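PDB 3EB7: insecticidal Delta-Endotoxin Cry8Ea1 from Bacillus Thuringiensis, which kills the underground larvae of the beetle Holotrichia parallela, probably by inserting into gut-cell membranes and forming pores, as in other three-domain Cry toxins. Local coordinates for residues A[241-246]-A[427-432]; A[270-275]-A[418-423]; A[284-289]-A[303-308]. All coordinates share one frame; numbering follows the deposited sequence.

Contact 1: A[241-246]-A[427-432]; sequences EVYTDP and VPVFSW
Val242 pairs with Trp432 through two backbone hydrogen bonds, Val242 N to Trp432 O (3.0 Å) and Trp432 N to Val242 O (2.8 Å); a further backbone bond joins Thr244 N to Phe430 O (3.0 Å). On the face that carries Tyr243, Ser431 CB lies over the phenol ring, 3.7 Å from its centroid, while Val429 CG1 meets the ring at its edge, 3.8 Å from Tyr243 CD2. Ser431 OG donates to Glu241 OE2 (2.9 Å), arriving from above the carboxylate plane. On the face of Val242, the indole of Trp432 donates a hydrogen bond from NE1 to Thr244 OG1 (3.2 Å), which lies tilted 16° from the ring plane. With chi1 at 47°, Thr244 OG1 sits between its backbone N and carbonyl carbon, where it also binds a water that bridges to Asp245 O and Phe430 N. Farther along, Pro246 CB packs on Val427 CG1 (3.6 Å). In the second shell, Arg272 forms a salt bridge with Glu241 OE2 and His275 bonds OE1, fixing the carboxylate; Arg272 N bonds Tyr243 OH. Helix 198-220 touches Val242, Tyr243 and Pro246. Strand 241-243 is an edge of the three-stranded antiparallel sheet in the beta-prism domain II of a Cry toxin, set against the helical domain.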
loop_
_atom_site.group_PDB
_atom_site.type_symbol
_atom_site.label_atom_id
_atom_site.label_comp_id
_atom_site.label_asym_id
_atom_site.label_seq_id
_atom_site.Cartn_x
_atom_site.Cartn_y
_atom_site.Cartn_z
ATOM N N GLU A 241 -2.508 5.840 2.442
ATOM C CA GLU A 241 -3.880 6.014 1.973
ATOM C C GLU A 241 -3.861 6.059 0.452
ATOM O O GLU A 241 -2.989 6.727 -0.121
ATOM C CB GLU A 241 -4.381 7.385 2.398
ATOM C CG GLU A 241 -5.230 7.426 3.629
ATOM C CD GLU A 241 -5.659 8.867 3.927
ATOM O OE1 GLU A 241 -4.845 9.805 3.646
ATOM O OE2 GLU A 241 -6.812 9.056 4.395
ATOM N N VAL A 242 -4.846 5.411 -0.180
ATOM C CA VAL A 242 -5.111 5.549 -1.621
ATOM C C VAL A 242 -6.472 6.223 -1.792
ATOM O O VAL A 242 -7.342 6.129 -0.925
ATOM C CB VAL A 242 -5.084 4.185 -2.400
ATOM C CG1 VAL A 242 -3.647 3.566 -2.415
ATOM C CG2 VAL A 242 -6.099 3.183 -1.831
ATOM N N TYR A 243 -6.641 6.940 -2.896
ATOM C CA TYR A 243 -7.877 7.633 -3.151
ATOM C C TYR A 243 -8.550 7.078 -4.395
ATOM O O TYR A 243 -7.897 6.951 -5.444
ATOM C CB TYR A 243 -7.606 9.113 -3.322
ATOM C CG TYR A 243 -7.072 9.789 -2.080
ATOM C CD1 TYR A 243 -5.729 9.617 -1.662
ATOM C CD2 TYR A 243 -7.886 10.620 -1.335
ATOM C CE1 TYR A 243 -5.233 10.284 -0.499
ATOM C CE2 TYR A 243 -7.389 11.284 -0.175
ATOM C CZ TYR A 243 -6.087 11.115 0.216
ATOM O OH TYR A 243 -5.657 11.785 1.323
ATOM N N THR A 244 -9.847 6.752 -4.280
ATOM C CA THR A 244 -10.624 6.299 -5.450
ATOM C C THR A 244 -10.968 7.477 -6.351
ATOM O O THR A 244 -10.760 8.625 -5.966
ATOM C CB THR A 244 -11.906 5.469 -5.060
ATOM O OG1 THR A 244 -12.625 6.134 -4.025
ATOM C CG2 THR A 244 -11.515 4.078 -4.583
ATOM N N ASP A 245 -11.510 7.217 -7.556
ATOM C CA ASP A 245 -11.818 8.327 -8.471
ATOM C C ASP A 245 -12.914 9.221 -7.852
ATOM O O ASP A 245 -13.751 8.751 -7.110
ATOM C CB ASP A 245 -12.227 7.843 -9.870
ATOM C CG ASP A 245 -11.060 7.242 -10.709
ATOM O OD1 ASP A 245 -9.849 7.259 -10.357
ATOM O OD2 ASP A 245 -11.389 6.704 -11.788
ATOM N N PRO A 246 -12.894 10.534 -8.143
ATOM C CA PRO A 246 -13.967 11.375 -7.632
ATOM C C PRO A 246 -15.395 10.863 -8.023
ATOM O O PRO A 246 -15.603 10.328 -9.144
ATOM C CB PRO A 246 -13.654 12.741 -8.268
ATOM C CG PRO A 246 -12.215 12.747 -8.467
ATOM C CD PRO A 246 -11.886 11.322 -8.887
ATOM N N VAL A 427 -18.798 17.184 -5.476
ATOM C CA VAL A 427 -18.104 15.940 -5.717
ATOM C C VAL A 427 -17.222 15.494 -4.528
ATOM O O VAL A 427 -16.231 16.149 -4.210
ATOM C CB VAL A 427 -17.229 15.986 -7.025
ATOM C CG1 VAL A 427 -16.596 14.649 -7.273
ATOM C CG2 VAL A 427 -18.031 16.394 -8.238
ATOM N N PRO A 428 -17.592 14.371 -3.882
ATOM C CA PRO A 428 -16.750 13.725 -2.857
ATOM C C PRO A 428 -15.651 12.811 -3.411
ATOM O O PRO A 428 -15.752 12.295 -4.535
ATOM C CB PRO A 428 -17.758 12.917 -2.015
ATOM C CG PRO A 428 -19.019 12.740 -2.890
ATOM C CD PRO A 428 -18.891 13.672 -4.090
ATOM N N VAL A 429 -14.582 12.644 -2.635
ATOM C CA VAL A 429 -13.544 11.665 -2.953
ATOM C C VAL A 429 -13.428 10.775 -1.718
ATOM O O VAL A 429 -13.460 11.264 -0.589
ATOM C CB VAL A 429 -12.175 12.371 -3.322
ATOM C CG1 VAL A 429 -11.014 11.414 -3.350
ATOM C CG2 VAL A 429 -12.280 13.054 -4.668
ATOM N N PHE A 430 -13.349 9.466 -1.928
ATOM C CA PHE A 430 -13.140 8.516 -0.820
ATOM C C PHE A 430 -11.663 8.132 -0.759
ATOM O O PHE A 430 -11.042 7.885 -1.792
ATOM C CB PHE A 430 -13.999 7.264 -1.018
ATOM C CG PHE A 430 -15.508 7.468 -0.858
ATOM C CD1 PHE A 430 -16.391 6.418 -1.161
ATOM C CD2 PHE A 430 -16.059 8.664 -0.413
ATOM C CE1 PHE A 430 -17.803 6.574 -1.005
ATOM C CE2 PHE A 430 -17.481 8.821 -0.261
ATOM C CZ PHE A 430 -18.327 7.801 -0.533
ATOM N N SER A 431 -11.096 8.127 0.439
ATOM C CA SER A 431 -9.766 7.555 0.680
ATOM C C SER A 431 -9.849 6.281 1.508
ATOM O O SER A 431 -10.788 6.063 2.260
ATOM C CB SER A 431 -8.807 8.566 1.349
ATOM O OG SER A 431 -9.125 8.737 2.716
ATOM N N TRP A 432 -8.844 5.441 1.357
ATOM C CA TRP A 432 -8.891 4.089 1.882
ATOM C C TRP A 432 -7.553 3.663 2.437
ATOM O O TRP A 432 -6.530 4.033 1.878
ATOM C CB TRP A 432 -9.273 3.117 0.750
ATOM C CG TRP A 432 -10.524 3.482 0.037
ATOM C CD1 TRP A 432 -10.705 4.505 -0.871
ATOM C CD2 TRP A 432 -11.767 2.805 0.127
ATOM N NE1 TRP A 432 -12.001 4.497 -1.319
ATOM C CE2 TRP A 432 -12.665 3.461 -0.716
ATOM C CE3 TRP A 432 -12.210 1.700 0.852
ATOM C CZ2 TRP A 432 -13.996 3.048 -0.851
ATOM C CZ3 TRP A 432 -13.520 1.288 0.713
ATOM C CH2 TRP A 432 -14.396 1.961 -0.125
HETATM O O HOH W 1 -13.603 8.457 -4.585
#

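Contact 2: A[270-275]-A[418-423]; sequences FIRGKH and YVTFIR
Arg272 lays its guanidinium flat on the ring of Tyr418, the planes only 4° apart and the centres 3.7 Å from each other, a stacked cation-pi pair. CZ rides above Tyr418 CD1 (3.3 Å), and the methylene CD also stands over the ring, 3.6 Å from the Tyr418 centroid. Bends at chi2 and chi3 turn the arginine and bring the face of the guanidinium, not its edge, down on the ring. His275 covers the opposite face of the guanidinium, making a sandwich, and NH2 is held by salt bridges to Asp278 and Glu241; these carboxylates probably offset the arginine's charge. In the beta-prism domain of Cry toxins, the segment fastened here, 270-275, leads from helix 263-270 toward strand 278-292 and lies along the edge strand 414-422 of a small antiparallel sheet. Thr420 OG1 donates a short hydrogen bond to Phe270 O (2.6 Å), well off the line of the carbonyl (C=O...donor angle 114°). The phenyl ring of Phe270 slants against Ile422, with CE2 3.8 Å from Ile422 CG2 and CZ equally near Ile422 CD1. Trp201 of helix 198-220 meets the same ring at a slant.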
loop_
_atom_site.group_PDB
_atom_site.type_symbol
_atom_site.label_atom_id
_atom_site.label_comp_id
_atom_site.label_asym_id
_atom_site.label_seq_id
_atom_site.Cartn_x
_atom_site.Cartn_y
_atom_site.Cartn_z
ATOM N N PHE A 270 -8.791 17.695 -2.495
ATOM C CA PHE A 270 -9.202 16.292 -2.442
ATOM C C PHE A 270 -8.306 15.393 -1.569
ATOM O O PHE A 270 -8.775 14.387 -1.015
ATOM C CB PHE A 270 -9.248 15.690 -3.829
ATOM C CG PHE A 270 -10.534 15.925 -4.571
ATOM C CD1 PHE A 270 -10.548 15.880 -5.960
ATOM C CD2 PHE A 270 -11.726 16.176 -3.901
ATOM C CE1 PHE A 270 -11.727 16.047 -6.673
ATOM C CE2 PHE A 270 -12.930 16.337 -4.611
ATOM C CZ PHE A 270 -12.935 16.282 -5.984
ATOM N N ILE A 271 -7.026 15.758 -1.485
ATOM C CA ILE A 271 -6.000 15.022 -0.793
ATOM C C ILE A 271 -5.787 15.686 0.579
ATOM O O ILE A 271 -5.661 16.903 0.686
ATOM C CB ILE A 271 -4.666 14.987 -1.631
ATOM C CG1 ILE A 271 -4.930 14.436 -3.038
ATOM C CG2 ILE A 271 -3.549 14.126 -0.961
ATOM C CD1 ILE A 271 -5.661 13.098 -3.066
ATOM N N ARG A 272 -5.777 14.851 1.611
ATOM C CA ARG A 272 -5.648 15.288 2.973
ATOM C C ARG A 272 -4.235 15.775 3.182
ATOM O O ARG A 272 -3.292 15.127 2.728
ATOM C CB ARG A 272 -5.865 14.096 3.926
ATOM C CG ARG A 272 -7.309 13.727 4.146
ATOM C CD ARG A 272 -7.522 13.495 5.660
ATOM N NE ARG A 272 -7.437 12.089 5.901
ATOM C CZ ARG A 272 -7.411 11.506 7.094
ATOM N NH1 ARG A 272 -7.443 12.202 8.224
ATOM N NH2 ARG A 272 -7.363 10.183 7.127
ATOM N N GLY A 273 -4.089 16.866 3.920
ATOM C CA GLY A 273 -2.834 17.102 4.622
ATOM C C GLY A 273 -2.252 15.833 5.262
ATOM O O GLY A 273 -2.977 14.890 5.633
ATOM N N LYS A 274 -0.930 15.797 5.372
ATOM C CA LYS A 274 -0.244 14.730 6.084
ATOM C C LYS A 274 -0.815 14.569 7.529
ATOM O O LYS A 274 -1.215 15.542 8.150
ATOM C CB LYS A 274 1.282 14.979 6.029
ATOM C CG LYS A 274 1.910 14.773 4.620
ATOM C CD LYS A 274 2.007 13.270 4.241
ATOM C CE LYS A 274 2.873 12.997 3.004
ATOM N NZ LYS A 274 3.016 14.184 2.098
ATOM N N HIS A 275 -0.955 13.330 8.000
ATOM C CA HIS A 275 -1.666 13.060 9.267
ATOM C C HIS A 275 -1.163 11.720 9.758
ATOM O O HIS A 275 -0.581 10.942 8.990
ATOM C CB HIS A 275 -3.207 12.956 9.042
ATOM C CG HIS A 275 -3.589 12.001 7.929
ATOM N ND1 HIS A 275 -3.954 10.691 8.162
ATOM C CD2 HIS A 275 -3.601 12.160 6.580
ATOM C CE1 HIS A 275 -4.180 10.086 7.002
ATOM N NE2 HIS A 275 -3.988 10.956 6.026
ATOM N N TYR A 418 -11.593 8.014 4.819
ATOM C CA TYR A 418 -11.922 9.413 4.867
ATOM C C TYR A 418 -12.721 9.819 3.622
ATOM O O TYR A 418 -12.764 9.083 2.623
ATOM C CB TYR A 418 -10.615 10.226 4.980
ATOM C CG TYR A 418 -10.748 11.494 5.803
ATOM C CD1 TYR A 418 -10.755 11.446 7.205
ATOM C CD2 TYR A 418 -10.867 12.740 5.175
ATOM C CE1 TYR A 418 -10.895 12.638 7.956
ATOM C CE2 TYR A 418 -10.996 13.929 5.914
ATOM C CZ TYR A 418 -11.015 13.862 7.285
ATOM O OH TYR A 418 -11.157 15.023 7.996
ATOM N N VAL A 419 -13.353 10.994 3.704
ATOM C CA VAL A 419 -14.069 11.645 2.613
ATOM C C VAL A 419 -13.710 13.140 2.551
ATOM O O VAL A 419 -13.881 13.883 3.536
ATOM C CB VAL A 419 -15.609 11.529 2.796
ATOM C CG1 VAL A 419 -16.332 11.899 1.510
ATOM C CG2 VAL A 419 -16.041 10.097 3.226
ATOM N N THR A 420 -13.217 13.577 1.383
ATOM C CA THR A 420 -13.025 14.996 1.066
ATOM C C THR A 420 -14.042 15.413 0.002
ATOM O O THR A 420 -14.754 14.572 -0.543
ATOM C CB THR A 420 -11.610 15.279 0.582
ATOM O OG1 THR A 420 -11.355 14.496 -0.602
ATOM C CG2 THR A 420 -10.620 14.892 1.688
ATOM N N PHE A 421 -14.120 16.700 -0.303
ATOM C CA PHE A 421 -15.261 17.184 -1.058
ATOM C C PHE A 421 -14.928 18.525 -1.695
ATOM O O PHE A 421 -14.128 19.283 -1.140
ATOM C CB PHE A 421 -16.456 17.273 -0.078
ATOM C CG PHE A 421 -17.789 17.610 -0.704
ATOM C CD1 PHE A 421 -18.576 16.631 -1.288
ATOM C CD2 PHE A 421 -18.300 18.897 -0.611
ATOM C CE1 PHE A 421 -19.830 16.954 -1.867
ATOM C CE2 PHE A 421 -19.550 19.221 -1.167
ATOM C CZ PHE A 421 -20.314 18.253 -1.793
ATOM N N ILE A 422 -15.493 18.787 -2.880
ATOM C CA ILE A 422 -15.583 20.137 -3.435
ATOM C C ILE A 422 -17.049 20.416 -3.750
ATOM O O ILE A 422 -17.831 19.481 -3.916
ATOM C CB ILE A 422 -14.731 20.327 -4.748
ATOM C CG1 ILE A 422 -15.242 19.408 -5.867
ATOM C CG2 ILE A 422 -13.268 20.083 -4.482
ATOM C CD1 ILE A 422 -14.518 19.531 -7.209
ATOM N N ARG A 423 -17.390 21.699 -3.866
ATOM C CA ARG A 423 -18.720 22.204 -4.233
ATOM C C ARG A 423 -18.717 22.693 -5.675
ATOM O O ARG A 423 -17.673 23.089 -6.181
ATOM C CB ARG A 423 -19.089 23.407 -3.355
ATOM C CG ARG A 423 -19.968 23.092 -2.128
ATOM C CD ARG A 423 -21.339 22.670 -2.571
ATOM N NE ARG A 423 -22.376 23.433 -1.919
ATOM C CZ ARG A 423 -23.657 23.461 -2.281
ATOM N NH1 ARG A 423 -24.127 22.756 -3.323
ATOM N NH2 ARG A 423 -24.467 24.230 -1.571
#

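Contact 3: A[284-289]-A[303-308]; sequences SIYTGR and GHQISS
Ser284 and Gln305 form a hydrogen-bonded antiparallel pair, with Ser284 N to Gln305 O at 2.8 Å and Gln305 N to Ser284 O at 2.9 Å. Both bonds lie in the carbonyl plane of their acceptors. A third backbone bond, Tyr286 N to Gly303 O (2.8 Å), is almost straight at the hydrogen (170°), although the donor is tilted from the carbonyl plane. Between these pairs, Ile285 and His304 occupy a non-hydrogen-bonded position, where His304 CA makes a CA-H...O contact with Ser284 O (3.0 Å).

Side-chain packing is modest and lies mainly on the face shared by Ser284, Tyr286 and Gln305. Ser284 CB touches Gln305 CB (4.1 Å). Tyr286 has CG anti to the carbonyl carbon (chi1 -62°), which leans the ring across the partner strand, its edge toward Gly303 O and His304 CA; CE1 comes within 4.1 Å of Gln305 CB. A water joins the polar ends, bonding Tyr286 OH and donating to Gln305 OE1 (2.6 Å).

His304 leaves from the other face, where NE2 bonds Val419 O and ND1 bonds Trp301 NE1, fixing the imidazole's rotation. The two strands belong to the long beta hairpin 278-292/296-310, the central pair of a four-stranded Greek-key sheet flanked by strands 316-321 and 330-335; through His304 this sheet meets strand 414-422 in the interior of the beta prism.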
loop_
_atom_site.group_PDB
_atom_site.type_symbol
_atom_site.label_atom_id
_atom_site.label_comp_id
_atom_site.label_asym_id
_atom_site.label_seq_id
_atom_site.Cartn_x
_atom_site.Cartn_y
_atom_site.Cartn_z
ATOM N N SER A 284 -21.449 12.733 9.119
ATOM C CA SER A 284 -22.780 13.326 8.918
ATOM C C SER A 284 -22.855 13.870 7.522
ATOM O O SER A 284 -21.972 14.601 7.143
ATOM C CB SER A 284 -23.074 14.503 9.874
ATOM O OG SER A 284 -23.075 14.072 11.201
ATOM N N ILE A 285 -23.904 13.520 6.770
ATOM C CA ILE A 285 -24.036 13.990 5.377
ATOM C C ILE A 285 -25.199 14.987 5.319
ATOM O O ILE A 285 -26.280 14.717 5.824
ATOM C CB ILE A 285 -24.275 12.807 4.405
ATOM C CG1 ILE A 285 -23.177 11.749 4.548
ATOM C CG2 ILE A 285 -24.492 13.272 2.939
ATOM C CD1 ILE A 285 -23.489 10.399 3.835
ATOM N N TYR A 286 -24.970 16.143 4.725
ATOM C CA TYR A 286 -25.974 17.180 4.599
ATOM C C TYR A 286 -26.479 17.177 3.144
ATOM O O TYR A 286 -25.691 17.144 2.187
ATOM C CB TYR A 286 -25.376 18.547 5.015
ATOM C CG TYR A 286 -24.944 18.549 6.477
ATOM C CD1 TYR A 286 -23.704 18.042 6.877
ATOM C CD2 TYR A 286 -25.794 19.022 7.459
ATOM C CE1 TYR A 286 -23.330 17.981 8.256
ATOM C CE2 TYR A 286 -25.439 18.987 8.814
ATOM C CZ TYR A 286 -24.215 18.462 9.210
ATOM O OH TYR A 286 -23.919 18.462 10.555
ATOM N N THR A 287 -27.803 17.191 3.009
ATOM C CA THR A 287 -28.477 17.051 1.725
ATOM C C THR A 287 -29.186 18.344 1.280
ATOM O O THR A 287 -29.790 19.047 2.075
ATOM C CB THR A 287 -29.480 15.887 1.807
ATOM O OG1 THR A 287 -28.763 14.702 2.195
ATOM C CG2 THR A 287 -30.187 15.669 0.485
ATOM N N GLY A 288 -29.058 18.648 -0.009
ATOM C CA GLY A 288 -29.804 19.702 -0.657
ATOM C C GLY A 288 -30.687 19.119 -1.746
ATOM O O GLY A 288 -30.509 18.002 -2.189
ATOM N N ARG A 289 -31.670 19.908 -2.146
ATOM C CA ARG A 289 -32.602 19.559 -3.187
ATOM C C ARG A 289 -32.408 20.546 -4.347
ATOM O O ARG A 289 -32.507 21.761 -4.153
ATOM C CB ARG A 289 -34.044 19.606 -2.655
ATOM C CG ARG A 289 -35.066 19.071 -3.646
ATOM C CD ARG A 289 -36.470 18.953 -2.999
ATOM N NE ARG A 289 -37.443 18.215 -3.809
ATOM C CZ ARG A 289 -38.061 18.704 -4.885
ATOM N NH1 ARG A 289 -37.818 19.935 -5.303
ATOM N NH2 ARG A 289 -38.938 17.977 -5.540
ATOM N N GLY A 303 -22.575 18.618 1.543
ATOM C CA GLY A 303 -21.567 18.867 2.574
ATOM C C GLY A 303 -21.576 17.718 3.554
ATOM O O GLY A 303 -22.510 16.906 3.550
ATOM N N HIS A 304 -20.532 17.609 4.369
ATOM C CA HIS A 304 -20.452 16.576 5.404
ATOM C C HIS A 304 -19.543 16.996 6.534
ATOM O O HIS A 304 -18.727 17.909 6.415
ATOM C CB HIS A 304 -20.012 15.209 4.840
ATOM C CG HIS A 304 -18.612 15.169 4.308
ATOM N ND1 HIS A 304 -18.296 15.517 3.011
ATOM C CD2 HIS A 304 -17.449 14.780 4.887
ATOM C CE1 HIS A 304 -16.996 15.377 2.823
ATOM N NE2 HIS A 304 -16.460 14.902 3.934
ATOM N N GLN A 305 -19.703 16.296 7.636
ATOM C CA GLN A 305 -18.896 16.472 8.818
ATOM C C GLN A 305 -18.306 15.099 9.091
ATOM O O GLN A 305 -19.007 14.099 9.109
ATOM C CB GLN A 305 -19.798 16.959 9.961
ATOM C CG GLN A 305 -19.065 17.714 11.018
ATOM C CD GLN A 305 -19.769 17.737 12.360
ATOM O OE1 GLN A 305 -20.091 18.795 12.855
ATOM N NE2 GLN A 305 -19.985 16.579 12.956
ATOM N N ILE A 306 -17.011 15.017 9.246
ATOM C CA ILE A 306 -16.373 13.721 9.371
ATOM C C ILE A 306 -15.470 13.697 10.588
ATOM O O ILE A 306 -14.737 14.652 10.840
ATOM C CB ILE A 306 -15.585 13.323 8.057
ATOM C CG1 ILE A 306 -14.927 11.933 8.210
ATOM C CG2 ILE A 306 -14.550 14.413 7.649
ATOM C CD1 ILE A 306 -14.485 11.331 6.889
ATOM N N SER A 307 -15.532 12.605 11.349
ATOM C CA SER A 307 -14.668 12.425 12.508
ATOM C C SER A 307 -13.805 11.216 12.273
ATOM O O SER A 307 -14.282 10.173 11.769
ATOM C CB SER A 307 -15.478 12.240 13.802
ATOM O OG SER A 307 -16.259 13.388 14.116
ATOM N N SER A 308 -12.529 11.361 12.641
ATOM C CA SER A 308 -11.557 10.255 12.666
ATOM C C SER A 308 -10.672 10.303 13.899
ATOM O O SER A 308 -10.604 11.318 14.638
ATOM C CB SER A 308 -10.664 10.287 11.423
ATOM O OG SER A 308 -10.099 11.576 11.243
HETATM O O HOH W 2 -21.425 19.999 11.003
#

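From the N terminus, the chain passes through the helical domain before strand 241-243, whose pairing with 427-432 in contact 1 closes a loop of 180 residues. Inside it, contact 2 brings the segment after helix 263-270 against strand 414-422, closing 142 residues. Contact 3, a local hairpin closure with 13 residues between its segments, nests inside both; none cross. Contacts 1 and 2 share one sheet, where Val429 N bonds Thr420 O. Contact 3 belongs to another sheet; its centre lies about 13 Å from the centre of contact 2, and Ile306 packs on Tyr418 between them. Together they tie two sheets of the prism.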